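Local coordinates for uncharacterized protein (Cricetid herpesvirus 2, PDB 4ZKQ) that binds chemokines, probably serving this rodent gammaherpesvirus as a decoy receptor that keeps host chemokines from their own receptors, at residues Q290-F295 with T360-V365; A310-T315 with Y348-T353. All coordinates share one frame; numbering follows the deposited sequence.

Contact 1 lies within one antiparallel sheet, where it pairs neighbouring strands; contact 2 crosses from that sheet, through strand 350-355, to strand 308-315 of the sheet packed on it. Their centres lie about 10 Å apart. The two meet because strands 350-355 and 360-366 are consecutive and adjacent: Arg-362 N lies 2.8 Å from Thr-353 O, a probable hydrogen bond, and Arg-351 NH1 is 2.8 Å from Asp-364 OD2 in a salt bridge. On the face that carries Phe-295 and Leu-363, Val-361 CG1 packs 3.6 Å from Leu-352 CD1. Both segments of contact 2 fall in the 64 residues that separate the two strands of contact 1.

Contact 1: residues Q290-F295 with T360-V365; sequences QISYTF and TVRLDV
Ile-291 and Val-365, Tyr-293 and Leu-363, and Phe-295 and Val-361 form the hydrogen-bonded pairs of an antiparallel ladder, two N-H...O bonds to each pair. Between them sit the non-hydrogen-bonded pairs Ser-292 with Asp-364 and Thr-294 with Arg-362, whose side chains share the polar face. Arg-362 is the long member of that face. Its CB and CG pass Thr-294 CG2, each at 4.0 Å, and the chain then runs on fully extended, with CG anti to the backbone N (chi1 174°), carrying the guanidinium along its own strand. Arg-362 NE donates to Asp-364 OD1 at 2.8 Å in a salt bridge, nearly straight and in the guanidinium plane, OD1 offering its syn lone pair. NH2 reaches Ser-292 OG only weakly, at 3.2 Å, with Gln-290 NE2 at the edge of the guanidinium, near its plane. From the neighbouring strand, Ser-292 OG donates to the anti side of the same OD1 at 2.6 Å, out of the carboxylate plane. OD1 is thus gripped from two sides, while OD2 pairs with Arg-351; this positive surrounding would favour an ionised aspartate. A short serine suits the spot, since its hydroxyl reaches the acid directly. The opposite face is mainly aromatic and aliphatic: Val-361 CB stands over one face of the Phe-295 ring in a CH-pi contact, displaced toward the rim at CZ and CE1, and Val-365 CG2 meets the Tyr-293 ring edge in plane. This face packs on Leu-381, Met-383 and Tyr-394 of strands 378-384 and 388-395, an alternation consistent with a two-layer beta-sandwich.

Contact 2: residues A310-T315 with Y348-T353; sequences ASVWGT and YPFRLT
Side-chain packing between two facing sheets is what joins 310-315 to 348-353: strand 308-315 belongs to one layer of what is consistent with a beta-sandwich and strand 350-355 is an outermost strand of the other. Their axes stay 9.1 Å apart, too far for backbone pairing, and run at 151° to each other. Phe-350 makes the largest contribution, touching Val-312, Trp-313 and Gly-314. With its CG anti to the carbonyl carbon (chi1 -50°), the ring reaches across to Val-312, whose CG2 sits over the ring centre in a CH-pi contact, 3.8 Å from the centroid and only 4° off the normal. The other methyl, Val-312 CG1, approaches Phe-350 CD2 at 3.6 Å. Pro-349 CB covers the opposite face, so the phenyl is held between a methyl of the beta-branched Val-312 and a ring carbon of its own neighbour in sequence. Its far end, CZ, comes to 3.8 Å from Gly-314 N; glycine suits this place because a CB would point toward the ring and be tight against it. Further along, the small Ala-310 lets Leu-352 come close, CB to CD2 3.4 Å, a snug carbon contact. Around this seam, Val-379 and Cys-326 of the neighbouring strands also touch both Val-312 and Phe-350, the cysteine being disulfide-bonded to Cys-347. The side chains that meet are all apolar, and the backbone at Trp-313 and Gly-314 touches the ring without hydrogen bonding to it, so cohesion comes from dispersion and the hydrophobic effect, and the fit depends on shape.

Contact 1: residues Q290-F295 with T360-V365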
loop_
_atom_site.group_PDB
_atom_site.type_symbol
_atom_site.label_atom_id
_atom_site.label_comp_id
_atom_site.label_asym_id
_atom_site.label_seq_id
_atom_site.Cartn_x
_atom_site.Cartn_y
_atom_site.Cartn_z
ATOM N N GLN A 290 -17.579 10.973 22.801
ATOM C CA GLN A 290 -16.653 11.027 21.674
ATOM C C GLN A 290 -15.866 12.334 21.614
ATOM O O GLN A 290 -16.262 13.340 22.202
ATOM C CB GLN A 290 -17.413 10.836 20.360
ATOM C CG GLN A 290 -18.320 11.993 19.984
ATOM C CD GLN A 290 -19.124 11.713 18.733
ATOM O OE1 GLN A 290 -19.262 10.564 18.310
ATOM N NE2 GLN A 290 -19.661 12.764 18.132
ATOM N N ILE A 291 -14.743 12.296 20.903
ATOM C CA ILE A 291 -13.977 13.495 20.583
ATOM C C ILE A 291 -14.224 13.854 19.124
ATOM O O ILE A 291 -14.190 12.982 18.257
ATOM C CB ILE A 291 -12.460 13.305 20.794
ATOM C CG1 ILE A 291 -12.171 12.621 22.133
ATOM C CG2 ILE A 291 -11.744 14.653 20.699
ATOM C CD1 ILE A 291 -10.723 12.196 22.297
ATOM N N SER A 292 -14.463 15.135 18.859
ATOM C CA SER A 292 -14.681 15.614 17.500
ATOM C C SER A 292 -13.597 16.598 17.087
ATOM O O SER A 292 -13.278 17.538 17.819
ATOM C CB SER A 292 -16.058 16.265 17.377
ATOM O OG SER A 292 -17.074 15.340 17.717
ATOM N N TYR A 293 -13.023 16.355 15.915
ATOM C CA TYR A 293 -12.028 17.243 15.334
ATOM C C TYR A 293 -12.556 17.818 14.036
ATOM O O TYR A 293 -13.185 17.105 13.253
ATOM C CB TYR A 293 -10.719 16.504 15.059
ATOM C CG TYR A 293 -10.145 15.742 16.229
ATOM C CD1 TYR A 293 -9.394 16.387 17.199
ATOM C CD2 TYR A 293 -10.321 14.373 16.341
ATOM C CE1 TYR A 293 -8.852 15.694 18.258
ATOM C CE2 TYR A 293 -9.782 13.668 17.395
ATOM C CZ TYR A 293 -9.047 14.333 18.350
ATOM O OH TYR A 293 -8.510 13.636 19.398
ATOM N N THR A 294 -12.289 19.096 13.801
ATOM C CA THR A 294 -12.635 19.714 12.536
ATOM C C THR A 294 -11.440 20.447 11.957
ATOM O O THR A 294 -10.545 20.885 12.680
ATOM C CB THR A 294 -13.822 20.695 12.678
ATOM O OG1 THR A 294 -13.428 21.822 13.466
ATOM C CG2 THR A 294 -15.005 20.005 13.334
ATOM N N PHE A 295 -11.425 20.554 10.634
ATOM C CA PHE A 295 -10.387 21.293 9.935
ATOM C C PHE A 295 -10.897 21.704 8.565
ATOM O O PHE A 295 -11.814 21.085 8.015
ATOM C CB PHE A 295 -9.109 20.459 9.800
ATOM C CG PHE A 295 -9.313 19.136 9.105
ATOM C CD1 PHE A 295 -9.227 19.039 7.727
ATOM C CD2 PHE A 295 -9.578 17.993 9.834
ATOM C CE1 PHE A 295 -9.411 17.824 7.090
ATOM C CE2 PHE A 295 -9.767 16.776 9.205
ATOM C CZ PHE A 295 -9.680 16.693 7.832
ATOM N N THR A 360 -15.239 22.193 5.376
ATOM C CA THR A 360 -14.802 21.716 6.677
ATOM C C THR A 360 -15.080 20.231 6.822
ATOM O O THR A 360 -16.200 19.769 6.603
ATOM C CB THR A 360 -15.509 22.478 7.820
ATOM O OG1 THR A 360 -15.288 23.883 7.662
ATOM C CG2 THR A 360 -14.977 22.037 9.184
ATOM N N VAL A 361 -14.043 19.488 7.184
ATOM C CA VAL A 361 -14.187 18.085 7.519
ATOM C C VAL A 361 -14.382 17.975 9.013
ATOM O O VAL A 361 -13.793 18.739 9.778
ATOM C CB VAL A 361 -12.957 17.259 7.095
ATOM C CG1 VAL A 361 -13.086 15.811 7.555
ATOM C CG2 VAL A 361 -12.781 17.311 5.602
ATOM N N ARG A 362 -15.210 17.022 9.416
ATOM C CA ARG A 362 -15.344 16.667 10.814
ATOM C C ARG A 362 -15.087 15.177 10.999
ATOM O O ARG A 362 -15.725 14.332 10.362
ATOM C CB ARG A 362 -16.728 17.047 11.344
ATOM C CG ARG A 362 -16.991 16.573 12.766
ATOM C CD ARG A 362 -18.305 17.120 13.315
ATOM N NE ARG A 362 -18.705 16.446 14.550
ATOM C CZ ARG A 362 -19.633 16.902 15.390
ATOM N NH1 ARG A 362 -20.263 18.042 15.143
ATOM N NH2 ARG A 362 -19.930 16.218 16.487
ATOM N N LEU A 363 -14.127 14.876 11.866
ATOM C CA LEU A 363 -13.839 13.515 12.293
ATOM C C LEU A 363 -14.302 13.297 13.725
ATOM O O LEU A 363 -13.839 13.979 14.640
ATOM C CB LEU A 363 -12.340 13.225 12.192
ATOM C CG LEU A 363 -11.878 11.860 12.707
ATOM C CD1 LEU A 363 -12.422 10.735 11.846
ATOM C CD2 LEU A 363 -10.363 11.803 12.764
ATOM N N ASP A 364 -15.207 12.341 13.914
ATOM C CA ASP A 364 -15.639 11.943 15.247
ATOM C C ASP A 364 -14.972 10.642 15.629
ATOM O O ASP A 364 -14.976 9.682 14.858
ATOM C CB ASP A 364 -17.158 11.793 15.312
ATOM C CG ASP A 364 -17.881 13.066 14.958
ATOM O OD1 ASP A 364 -17.458 14.140 15.434
ATOM O OD2 ASP A 364 -18.866 12.997 14.193
ATOM N N VAL A 365 -14.382 10.629 16.819
ATOM C CA VAL A 365 -13.748 9.442 17.358
ATOM C C VAL A 365 -14.494 8.985 18.601
ATOM O O VAL A 365 -14.500 9.685 19.612
ATOM C CB VAL A 365 -12.277 9.705 17.725
ATOM C CG1 VAL A 365 -11.622 8.433 18.215
ATOM C CG2 VAL A 365 -11.520 10.277 16.536
#

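Contact 2: residues A310-T315 with Y348-T353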
loop_
_atom_site.group_PDB
_atom_site.type_symbol
_atom_site.label_atom_id
_atom_site.label_comp_id
_atom_site.label_asym_id
_atom_site.label_seq_id
_atom_site.Cartn_x
_atom_site.Cartn_y
_atom_site.Cartn_z
ATOM N N ALA A 310 -10.674 8.338 1.783
ATOM C CA ALA A 310 -10.351 8.652 3.166
ATOM C C ALA A 310 -10.057 7.361 3.911
ATOM O O ALA A 310 -10.872 6.441 3.906
ATOM C CB ALA A 310 -11.496 9.423 3.832
ATOM N N SER A 311 -8.870 7.284 4.514
ATOM C CA SER A 311 -8.482 6.137 5.324
ATOM C C SER A 311 -8.251 6.624 6.739
ATOM O O SER A 311 -7.558 7.616 6.938
ATOM C CB SER A 311 -7.207 5.476 4.790
ATOM O OG SER A 311 -7.280 5.234 3.400
ATOM N N VAL A 312 -8.815 5.929 7.717
ATOM C CA VAL A 312 -8.601 6.297 9.110
ATOM C C VAL A 312 -8.331 5.050 9.920
ATOM O O VAL A 312 -8.973 4.017 9.727
ATOM C CB VAL A 312 -9.809 7.069 9.694
ATOM C CG1 VAL A 312 -11.080 6.238 9.618
ATOM C CG2 VAL A 312 -9.530 7.520 11.132
ATOM N N TRP A 313 -7.359 5.135 10.818
ATOM C CA TRP A 313 -7.132 4.042 11.739
ATOM C C TRP A 313 -6.672 4.565 13.082
ATOM O O TRP A 313 -6.225 5.702 13.193
ATOM C CB TRP A 313 -6.119 3.049 11.166
ATOM C CG TRP A 313 -4.745 3.580 10.973
ATOM C CD1 TRP A 313 -4.247 4.179 9.851
ATOM C CD2 TRP A 313 -3.674 3.544 11.917
ATOM N NE1 TRP A 313 -2.930 4.518 10.040
ATOM C CE2 TRP A 313 -2.553 4.137 11.305
ATOM C CE3 TRP A 313 -3.550 3.063 13.226
ATOM C CZ2 TRP A 313 -1.332 4.271 11.951
ATOM C CZ3 TRP A 313 -2.337 3.194 13.868
ATOM C CH2 TRP A 313 -1.244 3.792 13.232
ATOM N N GLY A 314 -6.793 3.733 14.107
ATOM C CA GLY A 314 -6.345 4.129 15.425
ATOM C C GLY A 314 -5.999 2.953 16.305
ATOM O O GLY A 314 -6.291 1.806 15.980
ATOM N N THR A 315 -5.353 3.262 17.423
ATOM C CA THR A 315 -5.005 2.281 18.435
ATOM C C THR A 315 -4.987 3.001 19.776
ATOM O O THR A 315 -4.522 4.138 19.862
ATOM C CB THR A 315 -3.634 1.614 18.165
ATOM O OG1 THR A 315 -3.348 0.665 19.198
ATOM C CG2 THR A 315 -2.519 2.653 18.113
ATOM N N TYR A 348 -17.467 1.460 13.634
ATOM C CA TYR A 348 -17.910 1.888 14.950
ATOM C C TYR A 348 -17.064 3.016 15.546
ATOM O O TYR A 348 -17.616 3.956 16.116
ATOM C CB TYR A 348 -17.928 0.689 15.901
ATOM C CG TYR A 348 -19.066 -0.278 15.640
ATOM C CD1 TYR A 348 -20.351 0.181 15.376
ATOM C CD2 TYR A 348 -18.853 -1.650 15.654
ATOM C CE1 TYR A 348 -21.390 -0.695 15.137
ATOM C CE2 TYR A 348 -19.888 -2.534 15.417
ATOM C CZ TYR A 348 -21.154 -2.051 15.159
ATOM O OH TYR A 348 -22.189 -2.927 14.920
ATOM N N PRO A 349 -15.726 2.939 15.413
ATOM C CA PRO A 349 -14.889 3.957 16.065
ATOM C C PRO A 349 -14.947 5.349 15.435
ATOM O O PRO A 349 -14.748 6.332 16.149
ATOM C CB PRO A 349 -13.469 3.390 15.926
ATOM C CG PRO A 349 -13.628 1.972 15.544
ATOM C CD PRO A 349 -14.909 1.885 14.791
ATOM N N PHE A 350 -15.210 5.439 14.133
ATOM C CA PHE A 350 -15.046 6.709 13.430
ATOM C C PHE A 350 -16.254 7.131 12.616
ATOM O O PHE A 350 -16.937 6.302 12.014
ATOM C CB PHE A 350 -13.836 6.634 12.502
ATOM C CG PHE A 350 -12.588 6.119 13.169
ATOM C CD1 PHE A 350 -11.935 6.877 14.123
ATOM C CD2 PHE A 350 -12.058 4.889 12.822
ATOM C CE1 PHE A 350 -10.780 6.412 14.728
ATOM C CE2 PHE A 350 -10.904 4.418 13.423
ATOM C CZ PHE A 350 -10.263 5.183 14.377
ATOM N N ARG A 351 -16.494 8.437 12.597
ATOM C CA ARG A 351 -17.456 9.036 11.685
ATOM C C ARG A 351 -16.786 10.194 10.981
ATOM O O ARG A 351 -16.115 11.017 11.602
ATOM C CB ARG A 351 -18.715 9.514 12.414
ATOM C CG ARG A 351 -19.779 10.089 11.477
ATOM C CD ARG A 351 -20.935 10.757 12.225
ATOM N NE ARG A 351 -21.527 9.884 13.241
ATOM C CZ ARG A 351 -21.359 10.020 14.555
ATOM N NH1 ARG A 351 -20.619 11.007 15.054
ATOM N NH2 ARG A 351 -21.944 9.164 15.382
ATOM N N LEU A 352 -16.972 10.248 9.669
ATOM C CA LEU A 352 -16.368 11.280 8.854
ATOM C C LEU A 352 -17.470 11.997 8.090
ATOM O O LEU A 352 -18.305 11.363 7.449
ATOM C CB LEU A 352 -15.343 10.666 7.900
ATOM C CG LEU A 352 -14.448 11.612 7.110
ATOM C CD1 LEU A 352 -13.480 12.315 8.033
ATOM C CD2 LEU A 352 -13.690 10.836 6.042
ATOM N N THR A 353 -17.475 13.321 8.178
ATOM C CA THR A 353 -18.471 14.125 7.486
ATOM C C THR A 353 -17.815 15.354 6.899
ATOM O O THR A 353 -16.824 15.855 7.432
ATOM C CB THR A 353 -19.617 14.548 8.430
ATOM O OG1 THR A 353 -19.086 15.295 9.529
ATOM C CG2 THR A 353 -20.345 13.330 8.969
#